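Local coordinates for BF1531-like N-terminal domain-containing protein (Bacteroides fragilis, PDB 3SLR) that is of unknown function but binds magnesium in a phosphatase-like domain and may hydrolyse ester bonds, at residues T33-T38 against T194-S199; N183-S188 against P204-R209; N231-G236 against T259-W264; P289-P294 against L298-I303. All blocks are in the same frame, centred on the assembly; numbering follows the deposited sequence.

The four contacts fall into two pairs, one in each half of the chain. Interactions 1 and 2 lie in the N-terminal FkbH domain, with centres about 10 Å apart. They are joined by probable hydrogen bonds from Ser199 N to Met185 O (2.9 Å) and from Ser199 OG to Phe184 O (2.8 Å). Interactions 3 and 4 lie in the magnesium-binding half, with centres about 12 Å apart. Gln262 OE1 probably accepts from Leu298 N (3.0 Å), and Ile233 CD1 packs on Phe290 CZ (3.7 Å). Interaction 3 reaches the metal site: the side chain of Thr232 is about 4 Å from a magnesium ion. The centres of interactions 1 and 3 are about 39 Å apart.

Interaction 1: residues T33-T38 against T194-S199; sequences TQLLAT and TEIILS
In the N-terminal alpha/beta domain, Leu35 and Leu36, in the first turn of helix 34-46, pack against Ile196 and Leu198 of the loop between helices 188-194 and 203-217. The contact is apolar, with no hydrogen bond between the two segments. Leu35 CD1 meets Ile196 CD1 at 3.6 Å, the side chains crossing at about a right angle. Ile196 has CG1 beside its backbone N and continues extended (chi2 178°), which carries CD1 out to the leucine. The second pair is looser: Leu36 CD1 lies 4.4 Å from Leu198 CD1. The Leu36 side chain also touches Phe83 of strand 79-83 and Ile206 of helix 203-217, and so does Leu198. That pair is therefore buried, while Leu35 and Ile196 are nearer the surface. The loop is shaped by an ST turn, in which Thr194 OG1 accepts from Ile196 N at 3.1 Å. Glu195, within this turn, has positive phi and is the first residue to leave the helix; its carboxylate pairs with Lys88. Helices and loops packed on a five-stranded parallel sheet of order 2-1-3-4-5 are consistent with the SGNH-hydrolase-like fold of this family.

Interaction 2: residues N183-S188 against P204-R209; sequences NFMFDS and PIISSR
The end of helix 182-185 faces the start of helix 203-217, with the CA atoms of Met185 and Ile205 9.6 Å apart, a gap bridged by side chains. Phe184 and Ile205 reach across from opposite directions, and CE2 of the ring meets Ile205 CD1 at 3.9 Å. The methyl approaches the ring obliquely. Phe184 holds CG anti to its backbone N (chi1 168°), which brings the far end of the ring toward the second helix. Beside it, Met185, present as selenomethionine, places CE 3.8 Å from Ile206 CD1. Its chain is bent at both chi2 and chi3, and SE lies at the edge of the Phe184 ring, in its plane. Ile206 CG1 is a little farther from the same CE, at 4.2 Å. Helix 173-180 closes in around both pairs. Its Tyr180 meets the Phe184 ring and also touches Ile205, while its Leu173 lies against Ile206. No hydrogen bond links the two segments. The contact thus rests on apolar burial, with no polar atom joining the segments and the terminal methyl groups doing the touching on the isoleucine side.

Interaction 3: residues N231-G236 against T259-W264; sequences NTIWGG and TEFQEW
Phe261 and Gln262 of helix 255-270 pack on Thr232 and Ile233, in the loop after strand 224-227, where the probable HAD-type DxDx(T/V) motif begins at the end of the strand. Asp228 and Asp230 of this motif bind magnesium, and Thr232 appears to be its last residue. The Phe261 side chain crosses that of Ile233 at about a right angle, and its CE2 lies 4.0 Å from Ile233 CG2. Phe261 CG stands anti to the backbone N (chi1 176°), which directs the ring at the loop. The ring also meets Thr232 O obliquely, with CE2 3.3 Å away. That carbonyl oxygen is buried here and has no hydrogen-bond partner in the model. Gln262 approaches differently, with its chain extended beyond CG. Its NE2 donates to Ile233 O at 2.7 Å, with a nearly straight N-H...O angle of 166°. The oxygen lies in the plane of the Gln262 amide, while the donor is tilted from the carbonyl plane of Ile233. The other end of the amide, OE1, accepts from the backbone N of Val297 and of Leu298, so this helix side chain ties together two loops. On the metal side, Thr232 OG1 bonds to Asp228 OD2 and Asp336 N, making Thr232 a neighbour of the metal ligands. The loop itself is closed by Gly236 N, which donates to Asn231 OD1 at 2.7 Å from above the side-chain carbonyl plane, 42° out of it.

Interaction 4: residues P289-P294 against L298-I303; sequences PFERNP and LKLDDI
Apolar contacts centre on Phe290, whose side chain packs on Leu298, Leu300 and Ile303. Leu300 crosses it at about a right angle and sets CD2 3.5 Å from Phe290 CB. Leu298 lies alongside, pointing the same way, with CB 4.1 Å from Phe290 CE2. Ile303 CG1 also meets Phe290 CE2, at 4.2 Å. Phe306 adds an edge-to-face ring contact. Toward the surface, Glu291 lays its extended chain past Leu300, and its CG comes within 3.6 Å of Leu300 CD1. Polar links between the two segments run through water. One water donates to Phe290 O and accepts from Leu300 N (2.8 Å). A second water donates to Phe290 O and Asn293 O and accepts from Lys299 NZ (2.8 Å), so Phe290 O is gripped by two waters. The lysine chain bends at chi2 (-59°) and brings NZ back toward the helix end; NZ also bonds to Met296 O in the connecting loop. Within the loop, Lys299 N donates to Asp302 OD2 at 3.0 Å, bracing the short 3-10 turn 300-302. The loop after helix 283-292 packs back on the helix end and leads into strand 305-309. This is the second half of a beta-alpha-beta crossover from strand 274-280, in a parallel sheet consistent with the HAD-like fold.

Interaction 1: residues T33-T38 against T194-S199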
loop_
_atom_site.group_PDB
_atom_site.type_symbol
_atom_site.label_atom_id
_atom_site.label_comp_id
_atom_site.label_asym_id
_atom_site.label_seq_id
_atom_site.Cartn_x
_atom_site.Cartn_y
_atom_site.Cartn_z
ATOM N N THR A 33 18.163 -1.630 11.751
ATOM C CA THR A 33 17.607 -1.642 10.390
ATOM C C THR A 33 18.147 -2.738 9.465
ATOM O O THR A 33 17.800 -2.772 8.283
ATOM C CB THR A 33 17.794 -0.262 9.681
ATOM O OG1 THR A 33 19.164 0.155 9.771
ATOM C CG2 THR A 33 16.914 0.795 10.311
ATOM N N GLN A 34 18.973 -3.643 9.982
ATOM C CA GLN A 34 19.648 -4.598 9.093
ATOM C C GLN A 34 18.700 -5.540 8.349
ATOM O O GLN A 34 18.893 -5.787 7.164
ATOM C CB GLN A 34 20.736 -5.392 9.823
ATOM C CG GLN A 34 21.837 -4.535 10.424
ATOM C CD GLN A 34 21.519 -4.057 11.838
ATOM O OE1 GLN A 34 20.403 -4.237 12.338
ATOM N NE2 GLN A 34 22.514 -3.462 12.496
ATOM N N LEU A 35 17.677 -6.058 9.029
ATOM C CA LEU A 35 16.732 -6.939 8.359
ATOM C C LEU A 35 15.834 -6.157 7.411
ATOM O O LEU A 35 15.491 -6.631 6.328
ATOM C CB LEU A 35 15.894 -7.716 9.372
ATOM C CG LEU A 35 16.682 -8.662 10.273
ATOM C CD1 LEU A 35 15.719 -9.550 11.055
ATOM C CD2 LEU A 35 17.641 -9.499 9.457
ATOM N N LEU A 36 15.447 -4.953 7.819
ATOM C CA LEU A 36 14.622 -4.106 6.962
ATOM C C LEU A 36 15.380 -3.754 5.680
ATOM O O LEU A 36 14.804 -3.728 4.591
ATOM C CB LEU A 36 14.192 -2.836 7.701
ATOM C CG LEU A 36 13.313 -1.825 6.953
ATOM C CD1 LEU A 36 12.019 -2.460 6.467
ATOM C CD2 LEU A 36 13.030 -0.615 7.836
ATOM N N ALA A 37 16.678 -3.506 5.808
ATOM C CA ALA A 37 17.521 -3.253 4.632
ATOM C C ALA A 37 17.502 -4.429 3.661
ATOM O O ALA A 37 17.300 -4.253 2.450
ATOM C CB ALA A 37 18.948 -2.935 5.052
ATOM N N THR A 38 17.712 -5.630 4.192
ATOM C CA THR A 38 17.671 -6.836 3.377
ATOM C C THR A 38 16.316 -6.986 2.694
ATOM O O THR A 38 16.233 -7.241 1.491
ATOM C CB THR A 38 17.965 -8.077 4.222
ATOM O OG1 THR A 38 19.311 -8.010 4.705
ATOM C CG2 THR A 38 17.808 -9.336 3.389
ATOM N N THR A 194 17.435 -7.354 20.387
ATOM C CA THR A 194 18.060 -7.031 19.106
ATOM C C THR A 194 17.855 -5.596 18.629
ATOM O O THR A 194 18.509 -5.165 17.673
ATOM C CB THR A 194 17.564 -7.952 17.987
ATOM O OG1 THR A 194 16.198 -7.643 17.675
ATOM C CG2 THR A 194 17.690 -9.419 18.391
ATOM N N GLU A 195 16.947 -4.873 19.277
ATOM C CA GLU A 195 16.586 -3.518 18.851
ATOM C C GLU A 195 15.812 -3.515 17.523
ATOM O O GLU A 195 15.578 -2.462 16.926
ATOM C CB GLU A 195 17.820 -2.620 18.764
ATOM C CG GLU A 195 18.146 -1.890 20.045
ATOM C CD GLU A 195 17.147 -0.784 20.337
ATOM O OE1 GLU A 195 16.887 0.039 19.433
ATOM O OE2 GLU A 195 16.614 -0.740 21.464
ATOM N N ILE A 196 15.391 -4.692 17.075
ATOM C CA ILE A 196 14.543 -4.768 15.886
ATOM C C ILE A 196 13.088 -4.544 16.292
ATOM O O ILE A 196 12.568 -5.256 17.146
ATOM C CB ILE A 196 14.682 -6.123 15.174
ATOM C CG1 ILE A 196 16.138 -6.359 14.762
ATOM C CG2 ILE A 196 13.760 -6.190 13.948
ATOM C CD1 ILE A 196 16.372 -7.699 14.087
ATOM N N ILE A 197 12.441 -3.556 15.674
ATOM C CA ILE A 197 11.132 -3.085 16.127
ATOM C C ILE A 197 9.982 -3.682 15.331
ATOM O O ILE A 197 8.831 -3.619 15.756
ATOM C CB ILE A 197 11.043 -1.529 16.096
ATOM C CG1 ILE A 197 9.949 -1.030 17.051
ATOM C CG2 ILE A 197 10.836 -1.012 14.685
ATOM C CD1 ILE A 197 10.449 -0.868 18.466
ATOM N N LEU A 198 10.288 -4.262 14.175
ATOM C CA LEU A 198 9.260 -4.920 13.371
ATOM C C LEU A 198 9.364 -6.436 13.499
ATOM O O LEU A 198 10.458 -6.990 13.498
ATOM C CB LEU A 198 9.394 -4.529 11.895
ATOM C CG LEU A 198 9.120 -3.060 11.553
ATOM C CD1 LEU A 198 9.576 -2.743 10.126
ATOM C CD2 LEU A 198 7.651 -2.737 11.731
ATOM N N SER A 199 8.221 -7.109 13.598
ATOM C CA SER A 199 8.216 -8.567 13.679
ATOM C C SER A 199 8.605 -9.193 12.338
ATOM O O SER A 199 8.546 -8.549 11.288
ATOM C CB SER A 199 6.841 -9.077 14.110
ATOM O OG SER A 199 5.901 -8.843 13.074
#

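Interaction 2: residues N183-S188 against P204-R209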
loop_
_atom_site.group_PDB
_atom_site.type_symbol
_atom_site.label_atom_id
_atom_site.label_comp_id
_atom_site.label_asym_id
_atom_site.label_seq_id
_atom_site.Cartn_x
_atom_site.Cartn_y
_atom_site.Cartn_z
ATOM N N ASN A 183 0.037 -5.604 18.191
ATOM C CA ASN A 183 0.221 -6.972 18.698
ATOM C C ASN A 183 0.887 -7.900 17.674
ATOM O O ASN A 183 1.593 -8.836 18.039
ATOM C CB ASN A 183 -1.112 -7.565 19.184
ATOM C CG ASN A 183 -1.558 -6.993 20.520
ATOM O OD1 ASN A 183 -0.795 -6.324 21.206
ATOM N ND2 ASN A 183 -2.802 -7.264 20.896
ATOM N N PHE A 184 0.681 -7.613 16.392
ATOM C CA PHE A 184 1.255 -8.399 15.305
ATOM C C PHE A 184 2.527 -7.746 14.736
ATOM O O PHE A 184 3.479 -8.433 14.362
ATOM C CB PHE A 184 0.207 -8.576 14.197
ATOM C CG PHE A 184 0.764 -9.118 12.902
ATOM C CD1 PHE A 184 0.746 -10.479 12.639
ATOM C CD2 PHE A 184 1.302 -8.265 11.954
ATOM C CE1 PHE A 184 1.253 -10.980 11.455
ATOM C CE2 PHE A 184 1.818 -8.759 10.767
ATOM C CZ PHE A 184 1.789 -10.117 10.516
HETATM N N MSE A 185 2.538 -6.415 14.680
HETATM C CA MSE A 185 3.616 -5.689 14.019
HETATM C C MSE A 185 4.891 -5.616 14.854
HETATM O O MSE A 185 5.984 -5.450 14.320
HETATM C CB MSE A 185 3.168 -4.257 13.693
HETATM C CG MSE A 185 1.942 -4.153 12.799
HETATM SE SE MSE A 185 2.248 -4.646 10.954
HETATM C CE MSE A 185 3.595 -3.313 10.452
ATOM N N PHE A 186 4.730 -5.723 16.165
ATOM C CA PHE A 186 5.817 -5.536 17.129
ATOM C C PHE A 186 6.039 -6.827 17.913
ATOM O O PHE A 186 5.087 -7.460 18.367
ATOM C CB PHE A 186 5.458 -4.365 18.063
ATOM C CG PHE A 186 6.384 -4.193 19.238
ATOM C CD1 PHE A 186 7.708 -3.812 19.055
ATOM C CD2 PHE A 186 5.916 -4.373 20.530
ATOM C CE1 PHE A 186 8.558 -3.640 20.137
ATOM C CE2 PHE A 186 6.754 -4.195 21.615
ATOM C CZ PHE A 186 8.077 -3.839 21.422
ATOM N N ASP A 187 7.302 -7.216 18.067
ATOM C CA ASP A 187 7.658 -8.434 18.784
ATOM C C ASP A 187 8.553 -8.010 19.946
ATOM O O ASP A 187 9.748 -7.757 19.774
ATOM C CB ASP A 187 8.389 -9.384 17.823
ATOM C CG ASP A 187 8.676 -10.757 18.427
ATOM O OD1 ASP A 187 8.809 -10.866 19.664
ATOM O OD2 ASP A 187 8.804 -11.727 17.643
ATOM N N SER A 188 7.966 -7.892 21.131
ATOM C CA SER A 188 8.699 -7.382 22.276
ATOM C C SER A 188 9.989 -8.148 22.557
ATOM O O SER A 188 11.035 -7.554 22.799
ATOM C CB SER A 188 7.819 -7.395 23.524
ATOM O OG SER A 188 8.563 -6.919 24.621
ATOM N N PRO A 204 8.113 -8.147 5.586
ATOM C CA PRO A 204 7.780 -8.155 4.153
ATOM C C PRO A 204 6.609 -7.243 3.805
ATOM O O PRO A 204 6.496 -6.815 2.660
ATOM C CB PRO A 204 7.371 -9.605 3.881
ATOM C CG PRO A 204 7.746 -10.379 5.072
ATOM C CD PRO A 204 7.885 -9.454 6.225
ATOM N N ILE A 205 5.720 -6.979 4.764
ATOM C CA ILE A 205 4.645 -6.032 4.523
ATOM C C ILE A 205 5.215 -4.636 4.318
ATOM O O ILE A 205 4.850 -3.942 3.379
ATOM C CB ILE A 205 3.627 -6.000 5.684
ATOM C CG1 ILE A 205 2.888 -7.342 5.762
ATOM C CG2 ILE A 205 2.669 -4.839 5.496
ATOM C CD1 ILE A 205 2.054 -7.532 7.039
ATOM N N ILE A 206 6.127 -4.230 5.190
ATOM C CA ILE A 206 6.722 -2.909 5.076
ATOM C C ILE A 206 7.629 -2.776 3.834
ATOM O O ILE A 206 7.607 -1.746 3.161
ATOM C CB ILE A 206 7.478 -2.506 6.367
ATOM C CG1 ILE A 206 6.516 -2.476 7.560
ATOM C CG2 ILE A 206 8.171 -1.161 6.182
ATOM C CD1 ILE A 206 5.150 -1.918 7.228
ATOM N N SER A 207 8.405 -3.805 3.511
ATOM C CA SER A 207 9.246 -3.716 2.321
ATOM C C SER A 207 8.384 -3.589 1.067
ATOM O O SER A 207 8.702 -2.821 0.159
ATOM C CB SER A 207 10.234 -4.895 2.205
ATOM O OG SER A 207 9.584 -6.156 2.224
ATOM N N SER A 208 7.289 -4.335 1.019
ATOM C CA SER A 208 6.436 -4.304 -0.161
ATOM C C SER A 208 5.831 -2.909 -0.324
ATOM O O SER A 208 5.827 -2.349 -1.411
ATOM C CB SER A 208 5.356 -5.387 -0.079
ATOM O OG SER A 208 4.576 -5.403 -1.260
ATOM N N ARG A 209 5.332 -2.349 0.769
ATOM C CA ARG A 209 4.738 -1.012 0.750
ATOM C C ARG A 209 5.758 0.089 0.466
ATOM O O ARG A 209 5.403 1.163 -0.031
ATOM C CB ARG A 209 4.021 -0.733 2.077
ATOM C CG ARG A 209 2.752 -1.574 2.282
ATOM C CD ARG A 209 1.629 -1.142 1.350
ATOM N NE ARG A 209 1.279 0.259 1.571
ATOM C CZ ARG A 209 0.185 0.681 2.203
ATOM N NH1 ARG A 209 -0.712 -0.191 2.669
ATOM N NH2 ARG A 209 -0.018 1.986 2.358
#

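Interaction 3: residues N231-G236 against T259-W264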
loop_
_atom_site.group_PDB
_atom_site.type_symbol
_atom_site.label_atom_id
_atom_site.label_comp_id
_atom_site.label_asym_id
_atom_site.label_seq_id
_atom_site.Cartn_x
_atom_site.Cartn_y
_atom_site.Cartn_z
ATOM N N ASN A 231 -20.772 -13.198 -8.740
ATOM C CA ASN A 231 -20.090 -13.530 -7.498
ATOM C C ASN A 231 -18.774 -12.778 -7.301
ATOM O O ASN A 231 -17.984 -13.114 -6.427
ATOM C CB ASN A 231 -19.912 -15.042 -7.350
ATOM C CG ASN A 231 -21.241 -15.753 -7.140
ATOM O OD1 ASN A 231 -22.088 -15.300 -6.354
ATOM N ND2 ASN A 231 -21.442 -16.856 -7.852
ATOM N N THR A 232 -18.570 -11.742 -8.106
ATOM C CA THR A 232 -17.434 -10.849 -7.923
ATOM C C THR A 232 -17.926 -9.467 -7.511
ATOM O O THR A 232 -17.575 -8.990 -6.421
ATOM C CB THR A 232 -16.516 -10.808 -9.183
ATOM O OG1 THR A 232 -15.976 -12.113 -9.401
ATOM C CG2 THR A 232 -15.355 -9.850 -8.979
ATOM N N ILE A 233 -18.772 -8.840 -8.330
ATOM C CA ILE A 233 -19.372 -7.556 -7.933
ATOM C C ILE A 233 -20.834 -7.644 -7.458
ATOM O O ILE A 233 -21.393 -6.664 -6.986
ATOM C CB ILE A 233 -19.212 -6.453 -9.003
ATOM C CG1 ILE A 233 -20.100 -6.730 -10.229
ATOM C CG2 ILE A 233 -17.741 -6.301 -9.384
ATOM C CD1 ILE A 233 -20.312 -5.509 -11.110
ATOM N N TRP A 234 -21.454 -8.810 -7.610
ATOM C CA TRP A 234 -22.772 -9.068 -7.024
ATOM C C TRP A 234 -22.846 -10.544 -6.671
ATOM O O TRP A 234 -22.112 -11.351 -7.231
ATOM C CB TRP A 234 -23.936 -8.668 -7.959
ATOM C CG TRP A 234 -23.964 -9.357 -9.324
ATOM C CD1 TRP A 234 -24.037 -10.703 -9.572
ATOM C CD2 TRP A 234 -23.946 -8.717 -10.612
ATOM N NE1 TRP A 234 -24.046 -10.936 -10.935
ATOM C CE2 TRP A 234 -23.996 -9.733 -11.592
ATOM C CE3 TRP A 234 -23.881 -7.381 -11.031
ATOM C CZ2 TRP A 234 -23.980 -9.453 -12.964
ATOM C CZ3 TRP A 234 -23.873 -7.105 -12.390
ATOM C CH2 TRP A 234 -23.926 -8.136 -13.340
ATOM N N GLY A 235 -23.706 -10.898 -5.726
ATOM C CA GLY A 235 -23.880 -12.296 -5.382
ATOM C C GLY A 235 -24.819 -12.968 -6.371
ATOM O O GLY A 235 -25.773 -12.361 -6.839
ATOM N N GLY A 236 -24.552 -14.227 -6.688
ATOM C CA GLY A 236 -25.435 -14.969 -7.563
ATOM C C GLY A 236 -24.993 -14.959 -9.007
ATOM O O GLY A 236 -23.974 -14.366 -9.364
ATOM N N THR A 259 -22.154 -4.411 -2.120
ATOM C CA THR A 259 -22.376 -2.967 -2.186
ATOM C C THR A 259 -21.114 -2.206 -1.770
ATOM O O THR A 259 -20.687 -1.270 -2.454
ATOM C CB THR A 259 -23.553 -2.531 -1.266
ATOM O OG1 THR A 259 -24.783 -2.920 -1.873
ATOM C CG2 THR A 259 -23.567 -1.018 -1.072
ATOM N N GLU A 260 -20.535 -2.599 -0.640
ATOM C CA GLU A 260 -19.351 -1.915 -0.120
ATOM C C GLU A 260 -18.123 -2.136 -1.004
ATOM O O GLU A 260 -17.283 -1.252 -1.141
ATOM C CB GLU A 260 -19.103 -2.300 1.341
ATOM C CG GLU A 260 -20.282 -1.880 2.226
ATOM C CD GLU A 260 -20.151 -2.277 3.682
ATOM O OE1 GLU A 260 -19.210 -3.017 4.035
ATOM O OE2 GLU A 260 -21.023 -1.851 4.474
ATOM N N PHE A 261 -18.025 -3.321 -1.598
ATOM C CA PHE A 261 -16.984 -3.606 -2.581
ATOM C C PHE A 261 -17.147 -2.759 -3.845
ATOM O O PHE A 261 -16.162 -2.231 -4.375
ATOM C CB PHE A 261 -16.957 -5.104 -2.925
ATOM C CG PHE A 261 -15.969 -5.461 -4.014
ATOM C CD1 PHE A 261 -14.633 -5.106 -3.901
ATOM C CD2 PHE A 261 -16.374 -6.166 -5.130
ATOM C CE1 PHE A 261 -13.725 -5.437 -4.893
ATOM C CE2 PHE A 261 -15.472 -6.495 -6.135
ATOM C CZ PHE A 261 -14.146 -6.130 -6.013
ATOM N N GLN A 262 -18.378 -2.623 -4.336
ATOM C CA GLN A 262 -18.626 -1.755 -5.494
ATOM C C GLN A 262 -18.290 -0.304 -5.171
ATOM O O GLN A 262 -17.837 0.430 -6.034
ATOM C CB GLN A 262 -20.076 -1.843 -5.966
ATOM C CG GLN A 262 -20.399 -3.104 -6.730
ATOM C CD GLN A 262 -21.762 -3.040 -7.387
ATOM O OE1 GLN A 262 -22.234 -1.962 -7.774
ATOM N NE2 GLN A 262 -22.393 -4.194 -7.533
ATOM N N GLU A 263 -18.505 0.108 -3.920
ATOM C CA GLU A 263 -18.161 1.473 -3.515
ATOM C C GLU A 263 -16.647 1.731 -3.579
ATOM O O GLU A 263 -16.210 2.839 -3.879
ATOM C CB GLU A 263 -18.711 1.768 -2.112
ATOM C CG GLU A 263 -20.226 1.855 -2.108
ATOM C CD GLU A 263 -20.832 1.843 -0.713
ATOM O OE1 GLU A 263 -20.105 1.556 0.268
ATOM O OE2 GLU A 263 -22.055 2.103 -0.609
ATOM N N TRP A 264 -15.861 0.708 -3.268
ATOM C CA TRP A 264 -14.410 0.776 -3.399
ATOM C C TRP A 264 -14.036 0.929 -4.880
ATOM O O TRP A 264 -13.183 1.739 -5.236
ATOM C CB TRP A 264 -13.794 -0.497 -2.807
ATOM C CG TRP A 264 -12.282 -0.557 -2.807
ATOM C CD1 TRP A 264 -11.436 0.088 -1.947
ATOM C CD2 TRP A 264 -11.452 -1.325 -3.684
ATOM N NE1 TRP A 264 -10.132 -0.224 -2.246
ATOM C CE2 TRP A 264 -10.112 -1.088 -3.306
ATOM C CE3 TRP A 264 -11.711 -2.185 -4.758
ATOM C CZ2 TRP A 264 -9.035 -1.686 -3.956
ATOM C CZ3 TRP A 264 -10.635 -2.779 -5.404
ATOM C CH2 TRP A 264 -9.313 -2.523 -5.003
#

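Interaction 4: residues P289-P294 against L298-I303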
loop_
_atom_site.group_PDB
_atom_site.type_symbol
_atom_site.label_atom_id
_atom_site.label_comp_id
_atom_site.label_asym_id
_atom_site.label_seq_id
_atom_site.Cartn_x
_atom_site.Cartn_y
_atom_site.Cartn_z
ATOM N N PRO A 289 -28.321 -5.694 -15.211
ATOM C CA PRO A 289 -28.351 -5.176 -13.837
ATOM C C PRO A 289 -27.830 -3.744 -13.744
ATOM O O PRO A 289 -28.394 -2.959 -12.991
ATOM C CB PRO A 289 -27.435 -6.135 -13.073
ATOM C CG PRO A 289 -27.427 -7.383 -13.874
ATOM C CD PRO A 289 -27.533 -6.934 -15.314
ATOM N N PHE A 290 -26.777 -3.410 -14.495
ATOM C CA PHE A 290 -26.285 -2.036 -14.528
ATOM C C PHE A 290 -27.390 -1.093 -14.963
ATOM O O PHE A 290 -27.533 0.006 -14.426
ATOM C CB PHE A 290 -25.094 -1.893 -15.490
ATOM C CG PHE A 290 -23.856 -2.619 -15.043
ATOM C CD1 PHE A 290 -23.674 -3.962 -15.344
ATOM C CD2 PHE A 290 -22.865 -1.958 -14.326
ATOM C CE1 PHE A 290 -22.532 -4.637 -14.935
ATOM C CE2 PHE A 290 -21.713 -2.621 -13.920
ATOM C CZ PHE A 290 -21.547 -3.969 -14.220
ATOM N N GLU A 291 -28.167 -1.534 -15.947
ATOM C CA GLU A 291 -29.206 -0.708 -16.553
ATOM C C GLU A 291 -30.510 -0.656 -15.748
ATOM O O GLU A 291 -31.151 0.391 -15.699
ATOM C CB GLU A 291 -29.518 -1.205 -17.971
ATOM C CG GLU A 291 -28.315 -1.237 -18.913
ATOM C CD GLU A 291 -28.604 -1.994 -20.204
ATOM O OE1 GLU A 291 -29.457 -2.910 -20.189
ATOM O OE2 GLU A 291 -27.970 -1.681 -21.236
ATOM N N ARG A 292 -30.894 -1.772 -15.127
ATOM C CA ARG A 292 -32.256 -1.912 -14.570
ATOM C C ARG A 292 -32.324 -1.967 -13.040
ATOM O O ARG A 292 -33.345 -1.606 -12.453
ATOM C CB ARG A 292 -32.942 -3.179 -15.099
ATOM C CG ARG A 292 -32.903 -3.405 -16.615
ATOM C CD ARG A 292 -34.048 -2.731 -17.368
ATOM N NE ARG A 292 -35.386 -3.071 -16.868
ATOM C CZ ARG A 292 -36.137 -4.084 -17.302
ATOM N NH1 ARG A 292 -35.696 -4.906 -18.244
ATOM N NH2 ARG A 292 -37.341 -4.283 -16.781
ATOM N N ASN A 293 -31.266 -2.460 -12.403
ATOM C CA ASN A 293 -31.277 -2.665 -10.954
ATOM C C ASN A 293 -30.772 -1.436 -10.194
ATOM O O ASN A 293 -29.589 -1.112 -10.235
ATOM C CB ASN A 293 -30.481 -3.926 -10.586
ATOM C CG ASN A 293 -30.675 -4.354 -9.133
ATOM O OD1 ASN A 293 -30.777 -3.520 -8.235
ATOM N ND2 ASN A 293 -30.709 -5.664 -8.896
ATOM N N PRO A 294 -31.677 -0.763 -9.466
ATOM C CA PRO A 294 -31.403 0.495 -8.760
ATOM C C PRO A 294 -30.398 0.352 -7.623
ATOM O O PRO A 294 -29.878 1.364 -7.171
ATOM C CB PRO A 294 -32.770 0.878 -8.164
ATOM C CG PRO A 294 -33.759 0.006 -8.817
ATOM C CD PRO A 294 -33.051 -1.233 -9.244
ATOM N N LEU A 298 -22.147 0.666 -9.164
ATOM C CA LEU A 298 -21.534 0.855 -10.478
ATOM C C LEU A 298 -22.605 0.957 -11.563
ATOM O O LEU A 298 -23.568 0.192 -11.559
ATOM C CB LEU A 298 -20.580 -0.304 -10.779
ATOM C CG LEU A 298 -19.416 -0.420 -9.789
ATOM C CD1 LEU A 298 -18.529 -1.616 -10.102
ATOM C CD2 LEU A 298 -18.612 0.868 -9.808
ATOM N N LYS A 299 -22.442 1.912 -12.475
ATOM C CA LYS A 299 -23.337 2.056 -13.626
ATOM C C LYS A 299 -22.532 1.831 -14.907
ATOM O O LYS A 299 -21.300 1.795 -14.875
ATOM C CB LYS A 299 -23.951 3.454 -13.649
ATOM C CG LYS A 299 -24.640 3.864 -12.356
ATOM C CD LYS A 299 -25.765 2.925 -11.971
ATOM C CE LYS A 299 -26.428 3.405 -10.681
ATOM N NZ LYS A 299 -27.583 2.576 -10.265
ATOM N N LEU A 300 -23.218 1.678 -16.035
ATOM C CA LEU A 300 -22.512 1.445 -17.288
ATOM C C LEU A 300 -21.496 2.534 -17.594
ATOM O O LEU A 300 -20.459 2.249 -18.175
ATOM C CB LEU A 300 -23.473 1.275 -18.466
ATOM C CG LEU A 300 -24.197 -0.071 -18.520
ATOM C CD1 LEU A 300 -24.960 -0.240 -19.835
ATOM C CD2 LEU A 300 -23.204 -1.200 -18.338
ATOM N N ASP A 301 -21.774 3.775 -17.206
ATOM C CA ASP A 301 -20.851 4.863 -17.545
ATOM C C ASP A 301 -19.583 4.853 -16.696
ATOM O O ASP A 301 -18.684 5.670 -16.895
ATOM C CB ASP A 301 -21.531 6.232 -17.484
ATOM C CG ASP A 301 -22.038 6.577 -16.099
ATOM O OD1 ASP A 301 -21.547 5.991 -15.108
ATOM O OD2 ASP A 301 -22.928 7.451 -16.001
ATOM N N ASP A 302 -19.514 3.929 -15.744
ATOM C CA ASP A 302 -18.294 3.750 -14.961
ATOM C C ASP A 302 -17.374 2.742 -15.638
ATOM O O ASP A 302 -16.214 2.604 -15.265
ATOM C CB ASP A 302 -18.622 3.270 -13.548
ATOM C CG ASP A 302 -19.346 4.316 -12.730
ATOM O OD1 ASP A 302 -18.994 5.511 -12.835
ATOM O OD2 ASP A 302 -20.281 3.942 -11.987
ATOM N N ILE A 303 -17.897 2.034 -16.636
ATOM C CA ILE A 303 -17.149 0.953 -17.262
ATOM C C ILE A 303 -16.629 1.373 -18.640
ATOM O O ILE A 303 -17.410 1.612 -19.566
ATOM C CB ILE A 303 -18.015 -0.316 -17.401
ATOM C CG1 ILE A 303 -18.701 -0.675 -16.072
ATOM C CG2 ILE A 303 -17.181 -1.466 -17.918
ATOM C CD1 ILE A 303 -17.750 -1.108 -14.979
HETATM O O HOH W 1 -26.049 1.935 -16.048
HETATM O O HOH W 2 -28.571 0.642 -12.075
#